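Local structure of mitogen-activated protein kinase, putative (Map kinase-like protein) (Leishmania major, 3PG1) at residues P48-R53 with T113-T118; Y24-F29 with A37-V42; R95-H100 with H107-V112. The protein probably binds ATP and transfers its phosphate to serine and threonine residues of proteins, as a member of the MAP kinase family. One frame throughout, in Å; residues are numbered along the deposited sequence.

Contact 1 of 3, residues P48-R53 with T113-T118; sequences PVAIKR and TELMRT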
loop_
_atom_site.group_PDB
_atom_site.type_symbol
_atom_site.label_atom_id
_atom_site.label_comp_id
_atom_site.label_asym_id
_atom_site.label_seq_id
_atom_site.Cartn_x
_atom_site.Cartn_y
_atom_site.Cartn_z
ATOM N N PRO A 48 -3.299 -21.334 -2.523
ATOM C CA PRO A 48 -4.454 -20.432 -2.728
ATOM C C PRO A 48 -4.109 -19.143 -3.464
ATOM O O PRO A 48 -3.092 -18.487 -3.163
ATOM C CB PRO A 48 -4.947 -20.143 -1.302
ATOM C CG PRO A 48 -4.346 -21.238 -0.445
ATOM C CD PRO A 48 -3.018 -21.515 -1.083
ATOM N N VAL A 49 -4.955 -18.794 -4.448
ATOM C CA VAL A 49 -4.790 -17.599 -5.281
ATOM C C VAL A 49 -6.051 -16.753 -5.328
ATOM O O VAL A 49 -7.158 -17.250 -5.102
ATOM C CB VAL A 49 -4.257 -17.895 -6.722
ATOM C CG1 VAL A 49 -2.812 -18.404 -6.705
ATOM C CG2 VAL A 49 -5.170 -18.856 -7.494
ATOM N N ALA A 50 -5.862 -15.457 -5.597
ATOM C CA ALA A 50 -6.926 -14.494 -5.792
ATOM C C ALA A 50 -6.918 -14.238 -7.304
ATOM O O ALA A 50 -5.878 -13.893 -7.879
ATOM C CB ALA A 50 -6.623 -13.206 -5.022
ATOM N N ILE A 51 -8.047 -14.495 -7.962
ATOM C CA ILE A 51 -8.129 -14.299 -9.411
ATOM C C ILE A 51 -9.057 -13.137 -9.753
ATOM O O ILE A 51 -10.286 -13.237 -9.600
ATOM C CB ILE A 51 -8.449 -15.595 -10.198
ATOM C CG1 ILE A 51 -7.431 -16.729 -9.857
ATOM C CG2 ILE A 51 -8.482 -15.304 -11.708
ATOM C CD1 ILE A 51 -7.988 -18.166 -9.992
ATOM N N LYS A 52 -8.445 -12.032 -10.214
ATOM C CA LYS A 52 -9.142 -10.820 -10.627
ATOM C C LYS A 52 -9.409 -10.865 -12.125
ATOM O O LYS A 52 -8.506 -11.155 -12.915
ATOM C CB LYS A 52 -8.337 -9.563 -10.242
ATOM C CG LYS A 52 -9.117 -8.255 -10.411
ATOM C CD LYS A 52 -8.262 -7.060 -10.016
ATOM C CE LYS A 52 -8.807 -5.745 -10.518
ATOM N NZ LYS A 52 -7.897 -4.609 -10.191
ATOM N N ARG A 53 -10.661 -10.581 -12.502
ATOM C CA ARG A 53 -11.145 -10.566 -13.881
ATOM C C ARG A 53 -11.572 -9.132 -14.221
ATOM O O ARG A 53 -12.517 -8.620 -13.630
ATOM C CB ARG A 53 -12.324 -11.555 -14.023
ATOM C CG ARG A 53 -12.895 -11.727 -15.425
ATOM C CD ARG A 53 -14.242 -12.411 -15.313
ATOM N NE ARG A 53 -14.932 -12.563 -16.595
ATOM C CZ ARG A 53 -15.948 -11.805 -17.001
ATOM N NH1 ARG A 53 -16.379 -10.802 -16.243
ATOM N NH2 ARG A 53 -16.539 -12.044 -18.166
ATOM N N THR A 113 -2.813 -13.300 -8.027
ATOM C CA THR A 113 -1.910 -12.999 -6.908
ATOM C C THR A 113 -2.137 -14.070 -5.851
ATOM O O THR A 113 -3.193 -14.696 -5.851
ATOM C CB THR A 113 -2.110 -11.555 -6.385
ATOM O OG1 THR A 113 -3.479 -11.338 -6.028
ATOM C CG2 THR A 113 -1.653 -10.487 -7.389
ATOM N N GLU A 114 -1.151 -14.318 -4.987
ATOM C CA GLU A 114 -1.270 -15.301 -3.920
ATOM C C GLU A 114 -2.315 -14.785 -2.932
ATOM O O GLU A 114 -2.262 -13.620 -2.554
ATOM C CB GLU A 114 0.093 -15.513 -3.213
ATOM C CG GLU A 114 0.115 -16.738 -2.300
ATOM C CD GLU A 114 1.268 -16.853 -1.318
ATOM O OE1 GLU A 114 1.060 -17.445 -0.234
ATOM O OE2 GLU A 114 2.378 -16.355 -1.620
ATOM N N LEU A 115 -3.260 -15.629 -2.521
ATOM C CA LEU A 115 -4.254 -15.199 -1.541
ATOM C C LEU A 115 -3.608 -15.363 -0.161
ATOM O O LEU A 115 -3.239 -16.479 0.225
ATOM C CB LEU A 115 -5.531 -16.042 -1.661
ATOM C CG LEU A 115 -6.748 -15.576 -0.856
ATOM C CD1 LEU A 115 -7.459 -14.410 -1.547
ATOM C CD2 LEU A 115 -7.728 -16.713 -0.692
ATOM N N MET A 116 -3.393 -14.240 0.537
ATOM C CA MET A 116 -2.763 -14.264 1.849
ATOM C C MET A 116 -3.723 -14.694 2.961
ATOM O O MET A 116 -4.941 -14.527 2.822
ATOM C CB MET A 116 -2.090 -12.919 2.147
ATOM C CG MET A 116 -1.018 -12.575 1.140
ATOM S SD MET A 116 0.306 -13.799 1.151
ATOM C CE MET A 116 1.129 -13.361 -0.285
ATOM N N ARG A 117 -3.180 -15.273 4.044
ATOM C CA ARG A 117 -3.981 -15.752 5.177
ATOM C C ARG A 117 -4.812 -14.631 5.806
ATOM O O ARG A 117 -6.012 -14.781 5.973
ATOM C CB ARG A 117 -3.070 -16.408 6.235
ATOM C CG ARG A 117 -3.834 -17.085 7.380
ATOM C CD ARG A 117 -2.919 -17.682 8.440
ATOM N NE ARG A 117 -1.961 -16.716 8.994
ATOM C CZ ARG A 117 -2.204 -15.910 10.025
ATOM N NH1 ARG A 117 -3.389 -15.921 10.625
ATOM N NH2 ARG A 117 -1.264 -15.081 10.458
ATOM N N THR A 118 -4.174 -13.485 6.111
ATOM C CA THR A 118 -4.842 -12.374 6.775
ATOM C C THR A 118 -4.084 -11.074 6.507
ATOM O O THR A 118 -3.173 -11.034 5.679
ATOM C CB THR A 118 -4.993 -12.706 8.300
ATOM O OG1 THR A 118 -5.863 -11.767 8.908
ATOM C CG2 THR A 118 -3.653 -12.755 9.062
HETATM O O HOH W 1 -5.344 -10.734 -7.994
#
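The carbonyl oxygen of Ala50 is gripped twice, by the backbone N-H of Thr113, with Thr113 N 3.1 Å from Ala50 O, and by a water that donates to it. The same water is bonded to Thr113 OG1. This is the edge-to-edge pairing of the central strand 48-54 with strand 108-114 in the five-stranded sheet of the kinase small lobe, at the point where the second strand runs out into the linker to the large lobe. Ala50 N returns a nearly straight bond to Thr113 O (2.8 Å, 175°), completing an antiparallel hydrogen-bonded pair. Two residues on, Leu115 N reaches Pro48 O at 2.9 Å from above the carbonyl plane, consistent with the chain leaving the sheet here, since the strand ends at Glu114.

A small residue suits position 50, because its methyl is packed between Thr113 OG1 and Leu115 CD1, each 3.8 Å from Ala50 CB. The sequence matches the Val-Ala-Ile-Lys motif of kinases, whose alanine lines the adenine pocket in relatives; Lys52 makes a weak, long ion pair with Glu79 of helix 70-85. Thr113 stands where kinases carry the gatekeeper. Its chi1 of 55° sets OG1 between the backbone N and the carbonyl carbon, on the water's side. Leu115 divides its branches: CD1 rests on Ala50 CB, and CD2 turns to Ala40 CB.

Contact 2 of 3, residues Y24-F29 with A37-V42; sequences YTVQRF and AVCAGV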
loop_
_atom_site.group_PDB
_atom_site.type_symbol
_atom_site.label_atom_id
_atom_site.label_comp_id
_atom_site.label_asym_id
_atom_site.label_seq_id
_atom_site.Cartn_x
_atom_site.Cartn_y
_atom_site.Cartn_z
ATOM N N TYR A 24 -6.010 -23.374 -12.921
ATOM C CA TYR A 24 -6.805 -22.961 -11.770
ATOM C C TYR A 24 -8.139 -23.639 -11.559
ATOM O O TYR A 24 -8.764 -24.125 -12.500
ATOM C CB TYR A 24 -6.965 -21.423 -11.739
ATOM C CG TYR A 24 -5.647 -20.697 -11.885
ATOM C CD1 TYR A 24 -4.756 -20.610 -10.821
ATOM C CD2 TYR A 24 -5.265 -20.149 -13.106
ATOM C CE1 TYR A 24 -3.520 -19.985 -10.964
ATOM C CE2 TYR A 24 -4.036 -19.518 -13.261
ATOM C CZ TYR A 24 -3.163 -19.441 -12.188
ATOM O OH TYR A 24 -1.943 -18.825 -12.339
ATOM N N THR A 25 -8.565 -23.660 -10.294
ATOM C CA THR A 25 -9.847 -24.180 -9.834
ATOM C C THR A 25 -10.476 -23.057 -9.000
ATOM O O THR A 25 -9.973 -22.756 -7.914
ATOM C CB THR A 25 -9.663 -25.504 -9.052
ATOM O OG1 THR A 25 -8.956 -26.448 -9.860
ATOM C CG2 THR A 25 -10.991 -26.105 -8.594
ATOM N N VAL A 26 -11.524 -22.407 -9.537
ATOM C CA VAL A 26 -12.248 -21.307 -8.876
ATOM C C VAL A 26 -13.127 -21.916 -7.773
ATOM O O VAL A 26 -14.090 -22.618 -8.074
ATOM C CB VAL A 26 -13.082 -20.457 -9.873
ATOM C CG1 VAL A 26 -13.663 -19.222 -9.196
ATOM C CG2 VAL A 26 -12.265 -20.066 -11.096
ATOM N N GLN A 27 -12.770 -21.666 -6.505
ATOM C CA GLN A 27 -13.470 -22.226 -5.353
ATOM C C GLN A 27 -14.631 -21.375 -4.854
ATOM O O GLN A 27 -15.733 -21.898 -4.682
ATOM C CB GLN A 27 -12.491 -22.531 -4.207
ATOM C CG GLN A 27 -11.607 -23.755 -4.439
ATOM C CD GLN A 27 -10.757 -24.087 -3.232
ATOM O OE1 GLN A 27 -10.086 -23.227 -2.645
ATOM N NE2 GLN A 27 -10.758 -25.354 -2.840
ATOM N N ARG A 28 -14.385 -20.077 -4.588
ATOM C CA ARG A 28 -15.411 -19.185 -4.047
ATOM C C ARG A 28 -15.274 -17.743 -4.526
ATOM O O ARG A 28 -14.219 -17.338 -5.013
ATOM C CB ARG A 28 -15.443 -19.257 -2.503
ATOM C CG ARG A 28 -14.230 -18.618 -1.837
ATOM C CD ARG A 28 -14.004 -19.091 -0.420
ATOM N NE ARG A 28 -12.603 -18.917 -0.039
ATOM C CZ ARG A 28 -12.093 -17.809 0.492
ATOM N NH1 ARG A 28 -12.873 -16.758 0.731
ATOM N NH2 ARG A 28 -10.803 -17.742 0.794
ATOM N N PHE A 29 -16.359 -16.978 -4.384
ATOM C CA PHE A 29 -16.404 -15.570 -4.737
ATOM C C PHE A 29 -15.827 -14.772 -3.564
ATOM O O PHE A 29 -16.184 -15.022 -2.406
ATOM C CB PHE A 29 -17.850 -15.150 -5.043
ATOM C CG PHE A 29 -18.033 -13.689 -5.368
ATOM C CD1 PHE A 29 -17.819 -13.216 -6.658
ATOM C CD2 PHE A 29 -18.433 -12.787 -4.389
ATOM C CE1 PHE A 29 -17.993 -11.865 -6.959
ATOM C CE2 PHE A 29 -18.599 -11.436 -4.689
ATOM C CZ PHE A 29 -18.388 -10.987 -5.973
ATOM N N ALA A 37 -13.771 -8.032 -10.732
ATOM C CA ALA A 37 -14.301 -8.965 -9.739
ATOM C C ALA A 37 -13.174 -9.898 -9.297
ATOM O O ALA A 37 -12.335 -10.279 -10.115
ATOM C CB ALA A 37 -15.443 -9.774 -10.337
ATOM N N VAL A 38 -13.146 -10.249 -8.006
ATOM C CA VAL A 38 -12.118 -11.122 -7.442
ATOM C C VAL A 38 -12.741 -12.421 -6.926
ATOM O O VAL A 38 -13.754 -12.387 -6.222
ATOM C CB VAL A 38 -11.259 -10.415 -6.350
ATOM C CG1 VAL A 38 -10.039 -11.257 -5.972
ATOM C CG2 VAL A 38 -10.820 -9.023 -6.796
ATOM N N CYS A 39 -12.125 -13.564 -7.278
ATOM C CA CYS A 39 -12.531 -14.886 -6.821
ATOM C C CYS A 39 -11.355 -15.598 -6.182
ATOM O O CYS A 39 -10.231 -15.493 -6.670
ATOM C CB CYS A 39 -13.110 -15.706 -7.969
ATOM S SG CYS A 39 -14.841 -15.342 -8.340
ATOM N N ALA A 40 -11.612 -16.327 -5.095
ATOM C CA ALA A 40 -10.583 -17.121 -4.444
ATOM C C ALA A 40 -10.568 -18.509 -5.103
ATOM O O ALA A 40 -11.596 -19.194 -5.160
ATOM C CB ALA A 40 -10.854 -17.231 -2.955
ATOM N N GLY A 41 -9.413 -18.866 -5.653
ATOM C CA GLY A 41 -9.191 -20.137 -6.323
ATOM C C GLY A 41 -7.953 -20.835 -5.803
ATOM O O GLY A 41 -7.413 -20.453 -4.759
ATOM N N VAL A 42 -7.496 -21.870 -6.530
ATOM C CA VAL A 42 -6.307 -22.653 -6.186
ATOM C C VAL A 42 -5.499 -22.928 -7.471
ATOM O O VAL A 42 -6.098 -23.208 -8.510
ATOM C CB VAL A 42 -6.723 -23.957 -5.428
ATOM C CG1 VAL A 42 -5.648 -25.030 -5.477
ATOM C CG2 VAL A 42 -7.099 -23.667 -3.980
#
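Arg28 lays one face of its guanidinium over the methyl of Ala40, with CZ 3.7 Å from Ala40 CB, in the first hairpin of the kinase small lobe, whose turn is the glycine-rich loop. Arg28 CG sits between the backbone N and the carbonyl carbon (chi1 71°), and the extended chain beyond it brings the guanidinium over Ala40.

The tight part is the classic beta bulge beside this pair. Gln27 and Arg28 both face Ala40, and Ala40 O accepts from both Gln27 N and Arg28 N, each at 3.0 Å. Ala40 N in turn donates to Arg28 O at 2.8 Å. Having no side chain, Gly41 lets Thr25 O come within 3.2 Å of its CA. The side of Val26 and Cys39 is covered by helix 7-19: Val26 sends CG1 to 3.8 Å from Cys39 CB, and its branches also meet Met10, Leu13, Ile14 and Leu17; a beta-branched apolar residue fills that seam well. Cys39 SG sits obliquely beside the Phe29 ring, 5.2 Å from the centroid.

The outer side, with Thr25, Gln27 and Arg28, is exposed to solvent, though Gln27 OE1 still leans on Val42 CG2 (3.3 Å), a carbonyl against a methyl rather than a polar bond. Just before the strand, Tyr24 brings a ring edge up to Val42 O, while its hydroxyl is bonded to Asp96.

Because Ala40 CB meets only the guanidinium face, with Leu115 a further apolar neighbour, the contact is van der Waals packing that uses none of the N-H groups; the charge probably stays hydrated or available to other partners.

Contact 3 of 3, residues R95-H100 with H107-V112; sequences RDIFVH and HKLYLV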
loop_
_atom_site.group_PDB
_atom_site.type_symbol
_atom_site.label_atom_id
_atom_site.label_comp_id
_atom_site.label_asym_id
_atom_site.label_seq_id
_atom_site.Cartn_x
_atom_site.Cartn_y
_atom_site.Cartn_z
ATOM N N ARG A 95 1.493 -13.370 -9.721
ATOM C CA ARG A 95 1.708 -14.829 -9.779
ATOM C C ARG A 95 1.508 -15.240 -11.216
ATOM O O ARG A 95 2.096 -16.221 -11.694
ATOM C CB ARG A 95 0.668 -15.597 -8.930
ATOM C CG ARG A 95 0.918 -15.573 -7.429
ATOM C CD ARG A 95 2.022 -16.505 -6.994
ATOM N NE ARG A 95 1.589 -17.901 -6.941
ATOM C CZ ARG A 95 2.169 -18.822 -6.180
ATOM N NH1 ARG A 95 3.186 -18.499 -5.391
ATOM N NH2 ARG A 95 1.726 -20.074 -6.190
ATOM N N ASP A 96 0.607 -14.511 -11.890
ATOM C CA ASP A 96 0.230 -14.756 -13.275
ATOM C C ASP A 96 -0.546 -13.574 -13.844
ATOM O O ASP A 96 -1.185 -12.826 -13.111
ATOM C CB ASP A 96 -0.616 -16.035 -13.373
ATOM C CG ASP A 96 -0.634 -16.714 -14.721
ATOM O OD1 ASP A 96 0.007 -16.193 -15.657
ATOM O OD2 ASP A 96 -1.298 -17.764 -14.843
ATOM N N ILE A 97 -0.494 -13.441 -15.170
ATOM C CA ILE A 97 -1.178 -12.423 -15.960
ATOM C C ILE A 97 -1.410 -12.975 -17.379
ATOM O O ILE A 97 -0.513 -13.584 -17.977
ATOM C CB ILE A 97 -0.450 -11.051 -15.947
ATOM C CG1 ILE A 97 -1.281 -9.981 -16.714
ATOM C CG2 ILE A 97 1.024 -11.161 -16.442
ATOM C CD1 ILE A 97 -0.840 -8.579 -16.603
ATOM N N PHE A 98 -2.633 -12.793 -17.883
ATOM C CA PHE A 98 -3.049 -13.241 -19.215
ATOM C C PHE A 98 -4.165 -12.353 -19.751
ATOM O O PHE A 98 -5.020 -11.903 -18.979
ATOM C CB PHE A 98 -3.374 -14.761 -19.284
ATOM C CG PHE A 98 -4.116 -15.373 -18.116
ATOM C CD1 PHE A 98 -3.445 -15.714 -16.945
ATOM C CD2 PHE A 98 -5.464 -15.682 -18.215
ATOM C CE1 PHE A 98 -4.132 -16.281 -15.864
ATOM C CE2 PHE A 98 -6.143 -16.278 -17.144
ATOM C CZ PHE A 98 -5.475 -16.561 -15.971
ATOM N N VAL A 99 -4.103 -12.040 -21.056
ATOM C CA VAL A 99 -5.038 -11.144 -21.736
ATOM C C VAL A 99 -5.764 -11.824 -22.880
ATOM O O VAL A 99 -5.134 -12.470 -23.724
ATOM C CB VAL A 99 -4.369 -9.822 -22.208
ATOM C CG1 VAL A 99 -4.218 -8.836 -21.059
ATOM C CG2 VAL A 99 -3.022 -10.077 -22.889
ATOM N N HIS A 100 -7.094 -11.679 -22.904
ATOM C CA HIS A 100 -7.923 -12.227 -23.971
ATOM C C HIS A 100 -8.459 -11.055 -24.778
ATOM O O HIS A 100 -9.360 -10.351 -24.322
ATOM C CB HIS A 100 -9.065 -13.107 -23.420
ATOM C CG HIS A 100 -10.004 -13.619 -24.484
ATOM N ND1 HIS A 100 -11.364 -13.334 -24.449
ATOM C CD2 HIS A 100 -9.740 -14.346 -25.597
ATOM C CE1 HIS A 100 -11.880 -13.910 -25.521
ATOM N NE2 HIS A 100 -10.944 -14.525 -26.246
ATOM N N HIS A 107 -12.513 -7.335 -24.821
ATOM C CA HIS A 107 -11.204 -7.604 -24.216
ATOM C C HIS A 107 -11.300 -7.862 -22.719
ATOM O O HIS A 107 -11.969 -7.109 -21.999
ATOM C CB HIS A 107 -10.205 -6.470 -24.517
ATOM C CG HIS A 107 -10.287 -5.931 -25.915
ATOM N ND1 HIS A 107 -10.716 -4.638 -26.166
ATOM C CD2 HIS A 107 -10.012 -6.533 -27.095
ATOM C CE1 HIS A 107 -10.683 -4.497 -27.482
ATOM N NE2 HIS A 107 -10.276 -5.616 -28.084
ATOM N N LYS A 108 -10.617 -8.936 -22.259
ATOM C CA LYS A 108 -10.562 -9.355 -20.851
ATOM C C LYS A 108 -9.122 -9.471 -20.348
ATOM O O LYS A 108 -8.226 -9.871 -21.095
ATOM C CB LYS A 108 -11.306 -10.688 -20.631
ATOM C CG LYS A 108 -12.824 -10.555 -20.645
ATOM C CD LYS A 108 -13.531 -11.875 -20.871
ATOM C CE LYS A 108 -14.971 -11.679 -21.291
ATOM N NZ LYS A 108 -15.196 -12.123 -22.692
ATOM N N LEU A 109 -8.917 -9.132 -19.072
ATOM C CA LEU A 109 -7.623 -9.210 -18.399
ATOM C C LEU A 109 -7.785 -9.960 -17.083
ATOM O O LEU A 109 -8.731 -9.721 -16.324
ATOM C CB LEU A 109 -6.983 -7.814 -18.222
ATOM C CG LEU A 109 -5.862 -7.621 -17.171
ATOM C CD1 LEU A 109 -4.587 -8.368 -17.541
ATOM C CD2 LEU A 109 -5.534 -6.171 -17.002
ATOM N N TYR A 110 -6.879 -10.908 -16.852
ATOM C CA TYR A 110 -6.895 -11.749 -15.663
ATOM C C TYR A 110 -5.628 -11.540 -14.891
ATOM O O TYR A 110 -4.523 -11.538 -15.453
ATOM C CB TYR A 110 -7.086 -13.228 -16.023
ATOM C CG TYR A 110 -8.279 -13.485 -16.917
ATOM C CD1 TYR A 110 -9.509 -13.859 -16.384
ATOM C CD2 TYR A 110 -8.183 -13.338 -18.299
ATOM C CE1 TYR A 110 -10.613 -14.093 -17.204
ATOM C CE2 TYR A 110 -9.289 -13.531 -19.126
ATOM C CZ TYR A 110 -10.500 -13.925 -18.576
ATOM O OH TYR A 110 -11.591 -14.107 -19.393
ATOM N N LEU A 111 -5.806 -11.338 -13.591
ATOM C CA LEU A 111 -4.733 -11.065 -12.666
ATOM C C LEU A 111 -4.750 -12.031 -11.530
ATOM O O LEU A 111 -5.751 -12.173 -10.826
ATOM C CB LEU A 111 -4.863 -9.630 -12.161
ATOM C CG LEU A 111 -4.734 -8.590 -13.254
ATOM C CD1 LEU A 111 -5.282 -7.250 -12.797
ATOM C CD2 LEU A 111 -3.292 -8.521 -13.761
ATOM N N VAL A 112 -3.634 -12.711 -11.361
ATOM C CA VAL A 112 -3.493 -13.716 -10.324
ATOM C C VAL A 112 -2.419 -13.299 -9.311
ATOM O O VAL A 112 -1.273 -12.970 -9.686
ATOM C CB VAL A 112 -3.216 -15.117 -10.923
ATOM C CG1 VAL A 112 -3.396 -16.203 -9.872
ATOM C CG2 VAL A 112 -4.104 -15.395 -12.138
#
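Tyr110 CB sits over one face of the Phe98 ring, a CH-pi contact with Phe98 CE2 3.4 Å away, near the middle of the antiparallel hairpin formed by strands 96-100 and 108-114 of the kinase small lobe. The two rings lie almost parallel, at 16°, but are slid so far that they barely overlap. The tyrosine therefore meets the Phe98 face mainly through CB and the near end of its ring, toward the rim. Phe98 has a chi1 of 40°, which swings its ring across to the neighbouring strand, where CE1 also meets Val112 CG2. A phenyl suits this place because a flat ring can lie over the CB-CG bond of Tyr110, which meanwhile carries its hydroxyl out to Glu16.

On the other face the bumps are aliphatic. Leu109 CD1 wedges between two branches, 3.6 Å from Val99 CG1 and 3.8 Å from Ile97 CG1. Ile97 CD1 lies alongside Leu111 CD2, both chains pointing the same way. Branched residues make this face uneven enough to mesh with Ile80 of helix 70-85 and with Val357, Phe360 and Phe353 of the C-terminal helix 346-360.

The start of the hairpin is a classic beta bulge, with Arg95 and Asp96 opposite Val112: from one face of its carbonyl plane, Val112 O accepts Arg95 N at 2.8 Å and Asp96 N at 3.3 Å.

How the contacts relate
From the N terminus, contact 2 comes first, closing the short hairpin loop between strands 25-33 and 36-42. The chain turns back into strand 48-54, which bonds to contact 2 through Val49 with Gly41 and Ile51 with Cys39. Contact 1 then closes a loop of 59 residues that includes helix 70-85, and contact 3 nests inside that loop as a second hairpin. Contacts 1 and 3 share strand 108-114; together with contact 2 and the pairing of 36-42 with 48-54, this gives the order 25-33, 36-42, 48-54, 108-114, 96-100. Contacts 2 and 3 are in series, yet Tyr24 packs on Phe98. Contact 1 thus joins the two hairpins into one sheet.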